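Local coordinates for protein phytase (Citrobacter braakii, PDB 3ZHC) that belongs to branch 2 of the histidine phosphatase superfamily, pairing a mixed alpha/beta domain with a largely helical one, at residues T210-L215 with P229-L234; T187-L192 with S206-L211; N164-R169 with Q279-V284; S183-L188 with L268-A273; L337-P342 with V396-I401. The protein carries 2 engineered substitutions. All coordinates share one frame; numbering follows the deposited sequence.

Contact 1 (T210-L215 with P229-L234); sequences TLPEAL and PGAWSL
One backbone bond ties the end of the short helix 211-214 to the start of helix 231-247: Ala-231 N donates to Leu-215 O over 2.7 Å, with a moderately bent N-H...O angle of 156° and the donor tilted 24° from the carbonyl plane. Leu-215 is the residue at which the chain leaves helical geometry, and Gly-230, the N-cap of the second helix, adopts a backbone shape that would jam a CB against the preceding carbonyl O. The bond therefore joins two helix termini in the helical part of this histidine phosphatase fold, the chain between them running through the hairpin 220-222/225-227. Packing contacts flank it. Ala-231 CB is set into the turn of the first helix, 3.4 Å from Leu-211 O and 3.6 Å from Pro-212 CA. Farther along, Leu-234 rests CD2 against two leucines: Leu-215 CD1 lies at 3.6 Å, and the side chain of Leu-211 crosses at about a right angle, CD2 to CD2 4.0 Å. Leu-234 reaches them because its CG is anti to the backbone N (chi1 -179°).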
# COMPACT_ATOMS: atom_id res chain seq x y z
N THR B 210 -6.86 6.34 -24.29
CA THR B 210 -7.00 6.09 -22.83
C THR B 210 -8.40 6.44 -22.30
O THR B 210 -9.11 7.26 -22.88
CB THR B 210 -5.93 6.84 -22.00
OG1 THR B 210 -6.12 8.24 -22.14
CG2 THR B 210 -4.52 6.45 -22.45
N LEU B 211 -8.78 5.79 -21.20
CA LEU B 211 -10.10 6.00 -20.57
C LEU B 211 -10.28 7.40 -19.99
O LEU B 211 -11.33 8.01 -20.21
CB LEU B 211 -10.41 4.93 -19.47
CG LEU B 211 -11.21 3.72 -19.94
CD1 LEU B 211 -11.17 2.58 -18.92
CD2 LEU B 211 -12.64 4.15 -20.22
N PRO B 212 -9.27 7.91 -19.24
CA PRO B 212 -9.42 9.27 -18.70
C PRO B 212 -9.54 10.36 -19.78
O PRO B 212 -10.28 11.30 -19.60
CB PRO B 212 -8.14 9.44 -17.84
CG PRO B 212 -7.66 8.08 -17.60
CD PRO B 212 -8.00 7.31 -18.81
N GLU B 213 -8.82 10.21 -20.90
CA GLU B 213 -8.88 11.16 -22.02
C GLU B 213 -10.23 11.03 -22.76
O GLU B 213 -10.81 12.03 -23.15
CB GLU B 213 -7.68 10.97 -22.98
CG GLU B 213 -7.40 12.18 -23.95
CD GLU B 213 -6.73 13.44 -23.27
OE1 GLU B 213 -6.27 13.35 -22.10
OE2 GLU B 213 -6.68 14.51 -23.94
N ALA B 214 -10.71 9.79 -22.93
CA ALA B 214 -12.01 9.52 -23.57
C ALA B 214 -13.19 9.95 -22.69
O ALA B 214 -14.17 10.45 -23.20
CB ALA B 214 -12.15 8.04 -23.91
N LEU B 215 -13.06 9.74 -21.37
CA LEU B 215 -14.10 10.09 -20.38
C LEU B 215 -13.49 10.92 -19.22
O LEU B 215 -13.22 10.38 -18.14
CB LEU B 215 -14.77 8.83 -19.84
CG LEU B 215 -15.60 8.01 -20.83
CD1 LEU B 215 -15.83 6.59 -20.31
CD2 LEU B 215 -16.91 8.69 -21.12
N PRO B 229 -18.24 11.47 -11.88
CA PRO B 229 -18.52 10.78 -13.14
C PRO B 229 -17.41 10.96 -14.17
O PRO B 229 -16.77 11.99 -14.18
CB PRO B 229 -19.80 11.45 -13.63
CG PRO B 229 -20.24 12.35 -12.53
CD PRO B 229 -19.07 12.69 -11.78
N GLY B 230 -17.23 9.96 -15.02
CA GLY B 230 -16.16 9.92 -16.03
C GLY B 230 -15.43 8.60 -15.91
O GLY B 230 -15.98 7.63 -15.39
N ALA B 231 -14.20 8.56 -16.38
CA ALA B 231 -13.39 7.33 -16.30
C ALA B 231 -13.25 6.83 -14.85
O ALA B 231 -13.17 5.64 -14.63
CB ALA B 231 -12.03 7.54 -16.91
N TRP B 232 -13.24 7.76 -13.88
CA TRP B 232 -13.18 7.38 -12.44
C TRP B 232 -14.40 6.55 -11.94
O TRP B 232 -14.20 5.44 -11.42
CB TRP B 232 -12.93 8.63 -11.55
CG TRP B 232 -11.50 8.90 -11.44
CD1 TRP B 232 -10.79 9.87 -12.07
CD2 TRP B 232 -10.57 8.17 -10.65
NE1 TRP B 232 -9.46 9.79 -11.72
CE2 TRP B 232 -9.30 8.75 -10.85
CE3 TRP B 232 -10.69 7.07 -9.80
CZ2 TRP B 232 -8.15 8.27 -10.21
CZ3 TRP B 232 -9.53 6.59 -9.16
CH2 TRP B 232 -8.29 7.19 -9.37
N SER B 233 -15.62 7.05 -12.10
CA SER B 233 -16.83 6.27 -11.70
C SER B 233 -16.95 4.96 -12.48
O SER B 233 -17.22 3.92 -11.88
CB SER B 233 -18.11 7.10 -11.88
OG SER B 233 -19.28 6.29 -11.70
N LEU B 234 -16.75 5.01 -13.80
CA LEU B 234 -16.83 3.82 -14.64
C LEU B 234 -15.85 2.75 -14.16
O LEU B 234 -16.24 1.61 -13.91
CB LEU B 234 -16.55 4.16 -16.13
CG LEU B 234 -16.61 3.01 -17.17
CD1 LEU B 234 -17.97 2.36 -17.16
CD2 LEU B 234 -16.22 3.50 -18.60

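Contact 2 (T187-L192 with S206-L211); sequences TLENVL and STKCTL. With FMT (formic acid), chain P.
Lys-208 NZ is gripped from two sides: Glu-189 OE1 lies 2.7 Å away in a salt bridge, and O2 of a bound formic acid, probably from the crystallisation liquor, accepts a hydrogen bond of 2.6 Å. A weak third bond runs from the same nitrogen to the carbonyl O of Cys-209. The lysine gets there by bending at chi2 and chi3, which folds its chain back until it lies alongside Glu-189, the two pointing opposite ways; its backbone hydrogen-bonds to the second subunit. Beyond CG the glutamate is extended, and its two oxygens divide the work. While OE1 takes the ammonium group from above the carboxylate plane, 35° out of it, OE2 receives Leu-211 N at 2.9 Å in an almost linear bond (171°), again from well above the plane. One carboxylate thus holds both the loop and the first turn of helix 211-214, and Arg-186 forms a further salt bridge with OE1, so the negative charge is probably well balanced in this buried place. Beside the polar cluster, Leu-211 CD1 rests against both Leu-188 CD2 and Leu-192 CD1, 3.9 Å from each, crossing both side chains at about a right angle. The disulfide from Cys-209 to Cys-200 closes the loop that follows helix 182-192, while helices 231-247 and 260-280 pack against Leu-188.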
# COMPACT_ATOMS: atom_id res chain seq x y z
N THR B 187 -3.75 -0.86 -16.89
CA THR B 187 -4.10 -2.27 -16.61
C THR B 187 -5.58 -2.52 -16.93
O THR B 187 -5.92 -3.51 -17.59
CB THR B 187 -3.77 -2.68 -15.15
OG1 THR B 187 -2.38 -2.44 -14.90
CG2 THR B 187 -4.06 -4.18 -14.91
N LEU B 188 -6.46 -1.62 -16.47
CA LEU B 188 -7.90 -1.73 -16.79
C LEU B 188 -8.13 -1.73 -18.32
O LEU B 188 -8.87 -2.56 -18.83
CB LEU B 188 -8.73 -0.62 -16.11
CG LEU B 188 -10.24 -0.58 -16.42
CD1 LEU B 188 -10.89 -1.93 -16.08
CD2 LEU B 188 -10.90 0.53 -15.67
N GLU B 189 -7.48 -0.80 -19.00
CA GLU B 189 -7.53 -0.70 -20.48
C GLU B 189 -7.07 -1.98 -21.18
O GLU B 189 -7.69 -2.41 -22.15
CB GLU B 189 -6.70 0.48 -20.95
CG GLU B 189 -7.36 1.84 -20.64
CD GLU B 189 -6.38 3.00 -20.61
OE1 GLU B 189 -5.23 2.85 -21.08
OE2 GLU B 189 -6.76 4.09 -20.11
N ASN B 190 -5.97 -2.59 -20.67
CA ASN B 190 -5.48 -3.87 -21.20
C ASN B 190 -6.48 -5.00 -20.98
O ASN B 190 -6.70 -5.82 -21.87
CB ASN B 190 -4.13 -4.24 -20.58
CG ASN B 190 -3.53 -5.51 -21.17
OD1 ASN B 190 -3.17 -5.55 -22.35
ND2 ASN B 190 -3.41 -6.55 -20.35
N VAL B 191 -7.09 -5.02 -19.79
CA VAL B 191 -8.10 -6.06 -19.43
C VAL B 191 -9.36 -5.94 -20.33
O VAL B 191 -9.91 -6.95 -20.78
CB VAL B 191 -8.43 -6.02 -17.92
CG1 VAL B 191 -9.58 -6.93 -17.57
CG2 VAL B 191 -7.16 -6.41 -17.10
N LEU B 192 -9.80 -4.72 -20.58
CA LEU B 192 -10.93 -4.44 -21.45
C LEU B 192 -10.59 -4.55 -22.95
O LEU B 192 -11.50 -4.60 -23.77
CB LEU B 192 -11.44 -3.01 -21.22
CG LEU B 192 -12.07 -2.61 -19.90
CD1 LEU B 192 -12.18 -1.10 -19.83
CD2 LEU B 192 -13.42 -3.26 -19.74
N SER B 206 -0.33 9.35 -31.53
CA SER B 206 1.02 8.81 -31.16
C SER B 206 0.98 7.97 -29.89
O SER B 206 1.50 6.85 -29.84
CB SER B 206 2.03 9.96 -30.98
OG SER B 206 2.00 10.85 -32.09
N THR B 207 0.35 8.54 -28.87
CA THR B 207 0.12 7.87 -27.61
C THR B 207 -1.11 6.93 -27.72
O THR B 207 -1.78 6.87 -28.75
CB THR B 207 -0.10 8.90 -26.49
OG1 THR B 207 -1.13 9.82 -26.88
CG2 THR B 207 1.19 9.68 -26.20
N LYS B 208 -1.37 6.21 -26.65
CA LYS B 208 -2.55 5.34 -26.54
C LYS B 208 -3.88 6.07 -26.50
O LYS B 208 -3.95 7.23 -26.08
CB LYS B 208 -2.48 4.51 -25.23
CG LYS B 208 -2.02 3.09 -25.38
CD LYS B 208 -3.17 2.11 -25.16
CE LYS B 208 -3.46 1.98 -23.66
NZ LYS B 208 -4.81 1.52 -23.44
N CYS B 209 -4.93 5.37 -26.93
CA CYS B 209 -6.28 5.77 -26.63
C CYS B 209 -6.46 5.39 -25.14
O CYS B 209 -6.21 4.24 -24.78
CB CYS B 209 -7.29 5.04 -27.51
SG CYS B 209 -9.00 5.48 -27.19
N THR B 210 -6.86 6.34 -24.29
CA THR B 210 -7.00 6.09 -22.83
C THR B 210 -8.40 6.44 -22.30
O THR B 210 -9.11 7.26 -22.88
CB THR B 210 -5.93 6.84 -22.00
OG1 THR B 210 -6.12 8.24 -22.14
CG2 THR B 210 -4.52 6.45 -22.45
N LEU B 211 -8.78 5.79 -21.20
CA LEU B 211 -10.10 6.00 -20.57
C LEU B 211 -10.28 7.40 -19.99
O LEU B 211 -11.33 8.01 -20.21
CB LEU B 211 -10.41 4.93 -19.47
CG LEU B 211 -11.21 3.72 -19.94
CD1 LEU B 211 -11.17 2.58 -18.92
CD2 LEU B 211 -12.64 4.15 -20.22
C FMT P . -5.86 -1.55 -24.51
O1 FMT P . -4.84 -1.86 -23.96
O2 FMT P . -6.21 -0.38 -24.56

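Contact 3 (N164-R169 with Q279-V284); sequences NAILER and QRTPEV
Helix 159-169 lies against the break between helices 260-280 and 282-301, with Ile-166 CA 6.1 Å from the CA of Thr-281. Thr-281 turns its two branches to different partners: CG2 rests 3.7 Å from Ile-166 CG1, while OG1 receives a weak bond of 3.3 Å from Arg-169 NH1, lying at the edge of the guanidinium in its plane. That hydroxyl is held more firmly by Leu-277 O. A bend at chi3 (73°) brings the Arg-169 guanidinium to this position. Its NH2 comes within 4.0 Å of Arg-280 NH2, the two planes nearly perpendicular, and Asp-276 forms salt bridges with both arginines, which probably offsets their like charges; Arg-280 also bonds Ser-332. At the other end Ala-165 CB meets the carboxylate of Glu-283, 3.4 Å from OE1, and Ile-166 CD1 touches Val-284 CG2. This is a three-helix junction in the helical domain of a branch 2 histidine phosphatase, with Thr-281 in the turn between consecutive helices, at the N-cap position but without a side-chain capping bond.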
# COMPACT_ATOMS: atom_id res chain seq x y z
N ASN B 164 -15.00 20.90 -2.58
CA ASN B 164 -13.64 21.40 -2.39
C ASN B 164 -12.79 20.50 -1.47
O ASN B 164 -11.62 20.31 -1.73
CB ASN B 164 -13.66 22.83 -1.87
CG ASN B 164 -14.10 23.84 -2.93
OD1 ASN B 164 -13.56 23.86 -4.04
ND2 ASN B 164 -15.05 24.67 -2.60
N ALA B 165 -13.41 19.96 -0.41
CA ALA B 165 -12.72 19.05 0.52
C ALA B 165 -12.28 17.76 -0.20
O ALA B 165 -11.14 17.29 -0.02
CB ALA B 165 -13.61 18.72 1.71
N ILE B 166 -13.17 17.20 -1.01
CA ILE B 166 -12.84 16.01 -1.83
C ILE B 166 -11.79 16.40 -2.87
O ILE B 166 -10.85 15.65 -3.10
CB ILE B 166 -14.07 15.43 -2.54
CG1 ILE B 166 -15.14 14.98 -1.55
CG2 ILE B 166 -13.66 14.20 -3.44
CD1 ILE B 166 -16.51 14.91 -2.16
N LEU B 167 -11.95 17.58 -3.48
CA LEU B 167 -11.01 18.08 -4.50
C LEU B 167 -9.57 18.16 -3.94
O LEU B 167 -8.63 17.70 -4.59
CB LEU B 167 -11.42 19.47 -5.04
CG LEU B 167 -11.24 19.76 -6.55
CD1 LEU B 167 -11.05 21.29 -6.78
CD2 LEU B 167 -10.10 18.99 -7.17
N GLU B 168 -9.42 18.75 -2.73
CA GLU B 168 -8.09 18.90 -2.08
C GLU B 168 -7.50 17.56 -1.64
O GLU B 168 -6.27 17.42 -1.56
CB GLU B 168 -8.12 19.92 -0.91
CG GLU B 168 -8.42 21.40 -1.36
CD GLU B 168 -7.45 21.91 -2.46
OE1 GLU B 168 -6.23 21.72 -2.31
OE2 GLU B 168 -7.93 22.51 -3.46
N ARG B 169 -8.36 16.58 -1.35
CA ARG B 169 -7.87 15.20 -1.09
C ARG B 169 -7.33 14.56 -2.37
O ARG B 169 -6.48 13.68 -2.31
CB ARG B 169 -8.93 14.32 -0.48
CG ARG B 169 -9.19 14.62 0.99
CD ARG B 169 -9.88 13.49 1.61
NE ARG B 169 -8.96 12.36 1.80
CZ ARG B 169 -9.31 11.06 1.84
NH1 ARG B 169 -10.59 10.66 1.68
NH2 ARG B 169 -8.37 10.15 2.03
N GLN B 279 -16.61 8.58 -0.30
CA GLN B 279 -17.20 8.04 0.96
C GLN B 279 -16.35 8.17 2.23
O GLN B 279 -16.92 8.17 3.33
CB GLN B 279 -17.57 6.57 0.76
CG GLN B 279 -18.54 6.31 -0.45
CD GLN B 279 -19.96 6.86 -0.24
OE1 GLN B 279 -20.32 7.32 0.86
NE2 GLN B 279 -20.77 6.82 -1.30
N ARG B 280 -15.01 8.27 2.10
CA ARG B 280 -14.13 8.41 3.30
C ARG B 280 -13.72 9.88 3.63
O ARG B 280 -13.31 10.15 4.75
CB ARG B 280 -12.88 7.54 3.18
CG ARG B 280 -13.14 6.05 2.85
CD ARG B 280 -12.02 5.11 3.39
NE ARG B 280 -10.72 5.78 3.38
CZ ARG B 280 -10.01 6.18 4.45
NH1 ARG B 280 -10.40 5.97 5.73
NH2 ARG B 280 -8.86 6.81 4.23
N THR B 281 -13.85 10.79 2.66
CA THR B 281 -13.58 12.21 2.88
C THR B 281 -14.43 12.67 4.06
O THR B 281 -15.64 12.65 3.97
CB THR B 281 -13.89 13.04 1.62
OG1 THR B 281 -13.06 12.59 0.55
CG2 THR B 281 -13.65 14.57 1.86
N PRO B 282 -13.77 13.07 5.21
CA PRO B 282 -14.49 13.39 6.47
C PRO B 282 -15.74 14.23 6.33
O PRO B 282 -16.73 13.95 6.98
CB PRO B 282 -13.43 14.15 7.28
CG PRO B 282 -12.17 13.51 6.88
CD PRO B 282 -12.31 13.24 5.39
N GLU B 283 -15.70 15.25 5.47
CA GLU B 283 -16.85 16.15 5.26
C GLU B 283 -18.10 15.41 4.75
O GLU B 283 -19.21 15.85 5.01
CB GLU B 283 -16.51 17.33 4.34
CG GLU B 283 -15.63 18.42 4.99
CD GLU B 283 -14.14 18.08 5.10
OE1 GLU B 283 -13.70 16.99 4.66
OE2 GLU B 283 -13.42 18.92 5.63
N VAL B 284 -17.89 14.28 4.03
CA VAL B 284 -18.97 13.38 3.60
C VAL B 284 -19.21 12.27 4.65
O VAL B 284 -20.35 12.08 5.08
CB VAL B 284 -18.68 12.77 2.21
CG1 VAL B 284 -19.66 11.60 1.88
CG2 VAL B 284 -18.76 13.84 1.14

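Contact 4 (S183-L188 with L268-A273); sequences SSFRTL and LSLHNA
One face of the Phe-185 ring carries a methyl group of Leu-270: CD2 stands 3.6 Å above the ring plane, offset toward the rim, and 19° off the normal through the centroid, a CH-pi contact whose closest ring atom is CE2. The other leucine methyl, CD1, reaches the ring atom CD1 of Phe-185 at 4.0 Å, so the fork of the side chain is spread across the aromatic surface. Trp-232 meets the phenylalanine ring edge-to-face. With its CG anti to the carbonyl carbon (chi1 -63°), Leu-270 projects from helix 260-280 into a hollow formed by three residues of helix 182-192. Besides the ring, these are Ser-184, whose CB lies 3.8 Å from Leu-270 CD2, and Leu-188, whose CD2 is 4.1 Å from Leu-270 CD1. The hydroxyl of Ser-184 is bonded to the carbonyl O of Asp-266. The segment axes approach to 9.7 Å and cross at -122°. Here one leucine of helix 260-280 fits among side chains of the steeply crossing helix 182-192, in the buried core of the helical part of the histidine phosphatase fold.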
# COMPACT_ATOMS: atom_id res chain seq x y z
N SER B 183 -0.87 4.03 -14.34
CA SER B 183 -0.58 2.61 -14.62
C SER B 183 -1.75 1.68 -14.30
O SER B 183 -1.92 0.66 -14.96
CB SER B 183 0.66 2.15 -13.86
OG SER B 183 0.46 2.26 -12.47
N SER B 184 -2.56 2.04 -13.28
CA SER B 184 -3.79 1.29 -12.96
C SER B 184 -4.79 1.36 -14.10
O SER B 184 -5.40 0.35 -14.48
CB SER B 184 -4.44 1.79 -11.66
OG SER B 184 -3.73 1.33 -10.54
N PHE B 185 -4.96 2.57 -14.66
CA PHE B 185 -5.82 2.77 -15.82
C PHE B 185 -5.30 2.00 -17.05
O PHE B 185 -6.10 1.49 -17.82
CB PHE B 185 -5.99 4.26 -16.17
CG PHE B 185 -6.98 4.97 -15.30
CD1 PHE B 185 -8.36 4.76 -15.47
CD2 PHE B 185 -6.55 5.87 -14.30
CE1 PHE B 185 -9.29 5.44 -14.66
CE2 PHE B 185 -7.48 6.54 -13.49
CZ PHE B 185 -8.85 6.32 -13.67
N ARG B 186 -3.97 1.92 -17.21
CA ARG B 186 -3.37 1.11 -18.29
C ARG B 186 -3.75 -0.37 -18.14
O ARG B 186 -4.04 -1.05 -19.13
CB ARG B 186 -1.82 1.22 -18.35
CG ARG B 186 -1.23 2.63 -18.60
CD ARG B 186 -1.73 3.27 -19.91
NE ARG B 186 -3.02 3.92 -19.72
CZ ARG B 186 -3.20 5.15 -19.19
NH1 ARG B 186 -2.17 5.91 -18.80
NH2 ARG B 186 -4.44 5.62 -19.06
N THR B 187 -3.75 -0.86 -16.89
CA THR B 187 -4.10 -2.27 -16.61
C THR B 187 -5.58 -2.52 -16.93
O THR B 187 -5.92 -3.51 -17.59
CB THR B 187 -3.77 -2.68 -15.15
OG1 THR B 187 -2.38 -2.44 -14.90
CG2 THR B 187 -4.06 -4.18 -14.91
N LEU B 188 -6.46 -1.62 -16.47
CA LEU B 188 -7.90 -1.73 -16.79
C LEU B 188 -8.13 -1.73 -18.32
O LEU B 188 -8.87 -2.56 -18.83
CB LEU B 188 -8.73 -0.62 -16.11
CG LEU B 188 -10.24 -0.58 -16.42
CD1 LEU B 188 -10.89 -1.93 -16.08
CD2 LEU B 188 -10.90 0.53 -15.67
N LEU B 268 -8.44 -2.89 -8.63
CA LEU B 268 -9.22 -2.45 -7.46
C LEU B 268 -8.69 -1.16 -6.75
O LEU B 268 -9.40 -0.60 -5.95
CB LEU B 268 -9.48 -3.64 -6.51
CG LEU B 268 -10.69 -4.42 -7.13
CD1 LEU B 268 -10.55 -5.89 -7.09
CD2 LEU B 268 -12.03 -3.93 -6.47
N SER B 269 -7.45 -0.70 -7.08
CA SER B 269 -6.96 0.58 -6.55
C SER B 269 -7.85 1.74 -7.03
O SER B 269 -8.01 2.73 -6.33
CB SER B 269 -5.50 0.84 -6.95
OG SER B 269 -4.64 -0.03 -6.26
N LEU B 270 -8.41 1.58 -8.24
CA LEU B 270 -9.30 2.59 -8.83
C LEU B 270 -10.61 2.67 -8.05
O LEU B 270 -11.06 3.76 -7.71
CB LEU B 270 -9.54 2.29 -10.33
CG LEU B 270 -8.25 2.36 -11.19
CD1 LEU B 270 -8.49 1.91 -12.65
CD2 LEU B 270 -7.65 3.77 -11.13
N HIS B 271 -11.20 1.49 -7.79
CA HIS B 271 -12.42 1.35 -6.99
C HIS B 271 -12.22 1.88 -5.56
O HIS B 271 -13.04 2.68 -5.06
CB HIS B 271 -12.88 -0.13 -6.98
CG HIS B 271 -13.97 -0.44 -6.00
ND1 HIS B 271 -15.30 -0.26 -6.28
CD2 HIS B 271 -13.91 -0.91 -4.73
CE1 HIS B 271 -16.02 -0.61 -5.23
NE2 HIS B 271 -15.21 -1.00 -4.28
N ASN B 272 -11.14 1.43 -4.92
CA ASN B 272 -10.80 1.83 -3.54
C ASN B 272 -10.53 3.32 -3.43
O ASN B 272 -10.93 3.91 -2.46
CB ASN B 272 -9.59 1.04 -3.01
CG ASN B 272 -9.91 -0.43 -2.75
OD1 ASN B 272 -11.00 -0.78 -2.28
ND2 ASN B 272 -8.96 -1.29 -3.04
N ALA B 273 -9.85 3.89 -4.44
CA ALA B 273 -9.58 5.34 -4.49
C ALA B 273 -10.83 6.16 -4.73
O ALA B 273 -10.94 7.25 -4.19
CB ALA B 273 -8.50 5.66 -5.55

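Contact 5 (L337-P342 with V396-I401); sequences LNWSLP and VDLKLI. Unlike the reference sequence in segment 337-342: Asn-338 (reference Lys).
Val-396 presents its CG2 methyl as a bump to the hollow between Leu-341 and Pro-342, touching Leu-341 CD2 at 3.9 Å and Pro-342 CD at 3.8 Å. It belongs to strand 394-398 of the central mixed sheet in the alpha/beta part of the histidine phosphatase fold, and the loop 337-342, which follows helix 325-335, runs nearly antiparallel alongside without a direct hydrogen bond between them. Next along the strand, Leu-398 lays both methyls against the CE3 corner of the Trp-339 indole from one side: CD2 approaches CE3 obliquely at 3.7 Å and rests on the tryptophan CB, while CD1 lies 3.9 Å from CE3 and near CZ3. The indole takes this place with CG between the backbone N and the carbonyl carbon (chi1 70°), and its NE1 is held by the carbonyl O of Asn-347. Phe-373 of the neighbouring strand also meets the indole. At the far end Leu-337 CD1 and Leu-400 CD2 are unusually close at 3.3 Å, a doubtful fit. Lys-399 N turns to Gln-61 of the second subunit. A water molecule bridges the backbones, accepting from N of Asn-338 (lysine in the reference) at 3.1 Å and probably donating to Lys-399 O at 3.0 Å.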
# COMPACT_ATOMS: atom_id res chain seq x y z
N LEU B 337 -10.11 5.05 10.27
CA LEU B 337 -9.62 3.69 10.18
C LEU B 337 -9.05 3.47 8.82
O LEU B 337 -9.76 3.67 7.81
CB LEU B 337 -10.76 2.67 10.43
CG LEU B 337 -11.13 2.26 11.86
CD1 LEU B 337 -10.68 3.25 12.93
CD2 LEU B 337 -12.64 2.01 11.94
N ASN B 338 -7.77 3.07 8.77
CA ASN B 338 -7.08 2.78 7.53
C ASN B 338 -6.66 1.33 7.55
O ASN B 338 -6.21 0.82 8.59
CB ASN B 338 -5.87 3.68 7.36
CG ASN B 338 -6.24 5.15 7.35
OD1 ASN B 338 -6.84 5.66 6.37
ND2 ASN B 338 -5.89 5.87 8.44
N TRP B 339 -6.82 0.65 6.41
CA TRP B 339 -6.44 -0.76 6.30
C TRP B 339 -6.22 -1.26 4.88
O TRP B 339 -6.59 -0.60 3.88
CB TRP B 339 -7.51 -1.65 7.00
CG TRP B 339 -8.86 -1.73 6.28
CD1 TRP B 339 -9.15 -2.41 5.12
CD2 TRP B 339 -10.09 -1.13 6.70
NE1 TRP B 339 -10.46 -2.26 4.79
CE2 TRP B 339 -11.07 -1.48 5.74
CE3 TRP B 339 -10.47 -0.33 7.79
CZ2 TRP B 339 -12.39 -1.06 5.83
CZ3 TRP B 339 -11.79 0.09 7.88
CH2 TRP B 339 -12.74 -0.28 6.91
N SER B 340 -5.62 -2.43 4.81
CA SER B 340 -5.49 -3.23 3.59
C SER B 340 -5.76 -4.66 4.05
O SER B 340 -5.34 -5.04 5.16
CB SER B 340 -4.10 -3.11 2.99
OG SER B 340 -4.00 -3.80 1.75
N LEU B 341 -6.47 -5.44 3.22
CA LEU B 341 -6.89 -6.81 3.56
C LEU B 341 -6.08 -7.85 2.81
O LEU B 341 -6.23 -7.97 1.62
CB LEU B 341 -8.38 -6.97 3.24
CG LEU B 341 -9.34 -5.95 3.84
CD1 LEU B 341 -10.75 -6.21 3.38
CD2 LEU B 341 -9.25 -5.92 5.39
N PRO B 342 -5.19 -8.61 3.53
CA PRO B 342 -4.39 -9.66 2.84
C PRO B 342 -5.23 -10.61 1.99
O PRO B 342 -6.26 -11.12 2.45
CB PRO B 342 -3.73 -10.42 3.99
CG PRO B 342 -3.51 -9.35 5.04
CD PRO B 342 -4.77 -8.47 4.95
N VAL B 396 -8.22 -8.50 10.37
CA VAL B 396 -7.25 -7.43 10.47
C VAL B 396 -7.59 -6.58 11.69
O VAL B 396 -8.71 -6.10 11.82
CB VAL B 396 -7.23 -6.54 9.19
CG1 VAL B 396 -6.37 -5.29 9.41
CG2 VAL B 396 -6.74 -7.33 7.99
N ASP B 397 -6.60 -6.41 12.58
CA ASP B 397 -6.76 -5.63 13.80
C ASP B 397 -6.71 -4.15 13.42
O ASP B 397 -5.71 -3.68 12.89
CB ASP B 397 -5.64 -5.97 14.81
CG ASP B 397 -5.96 -5.49 16.24
OD1 ASP B 397 -6.90 -4.64 16.46
OD2 ASP B 397 -5.24 -5.98 17.17
N LEU B 398 -7.81 -3.43 13.67
CA LEU B 398 -7.91 -2.00 13.37
C LEU B 398 -7.51 -1.18 14.61
O LEU B 398 -7.75 -1.61 15.76
CB LEU B 398 -9.31 -1.63 12.88
CG LEU B 398 -9.81 -2.43 11.66
CD1 LEU B 398 -11.16 -1.96 11.28
CD2 LEU B 398 -8.86 -2.33 10.45
N LYS B 399 -6.92 -0.00 14.35
CA LYS B 399 -6.42 0.89 15.39
C LYS B 399 -7.17 2.23 15.40
O LYS B 399 -7.13 2.99 14.41
CB LYS B 399 -4.92 1.13 15.20
CG LYS B 399 -4.05 -0.14 15.00
CD LYS B 399 -4.16 -1.13 16.15
CE LYS B 399 -3.31 -2.39 15.88
NZ LYS B 399 -3.41 -3.41 16.98
N LEU B 400 -7.87 2.51 16.52
CA LEU B 400 -8.56 3.78 16.74
C LEU B 400 -7.55 4.63 17.50
O LEU B 400 -7.58 4.68 18.74
CB LEU B 400 -9.87 3.60 17.53
CG LEU B 400 -11.14 3.31 16.76
CD1 LEU B 400 -12.27 2.98 17.72
CD2 LEU B 400 -11.51 4.51 15.89
N ILE B 401 -6.67 5.28 16.75
CA ILE B 401 -5.55 6.08 17.31
C ILE B 401 -6.00 7.33 18.13
O ILE B 401 -5.38 7.67 19.14
CB ILE B 401 -4.57 6.52 16.19
CG1 ILE B 401 -3.92 5.31 15.51
CG2 ILE B 401 -3.47 7.42 16.75
CD1 ILE B 401 -3.15 5.68 14.28
O HOH W 1 -6.45 2.34 11.53

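In the fold
Contacts 1, 2 and 4 form one cluster with centres 11 to 12 Å apart. Contacts 1 and 2 share Thr-210 and Leu-211, contacts 2 and 4 share Thr-187 and Leu-188, and Trp-232 of contact 1 packs on Phe-185 and Leu-270 of contact 4. Contact 3 uses the far end of helix 260-280, its centre 19 Å from that of contact 4, and closes a longer loop of chain that contains the other three. From there Arg-280 NH2 makes a weak bond to Asn-338 OD1, a position that differs from the reference sequence, in loop 337-342 beside the central sheet. The centres of contacts 2 and 5 are 33 Å apart; a formic acid also lies near Pro-342.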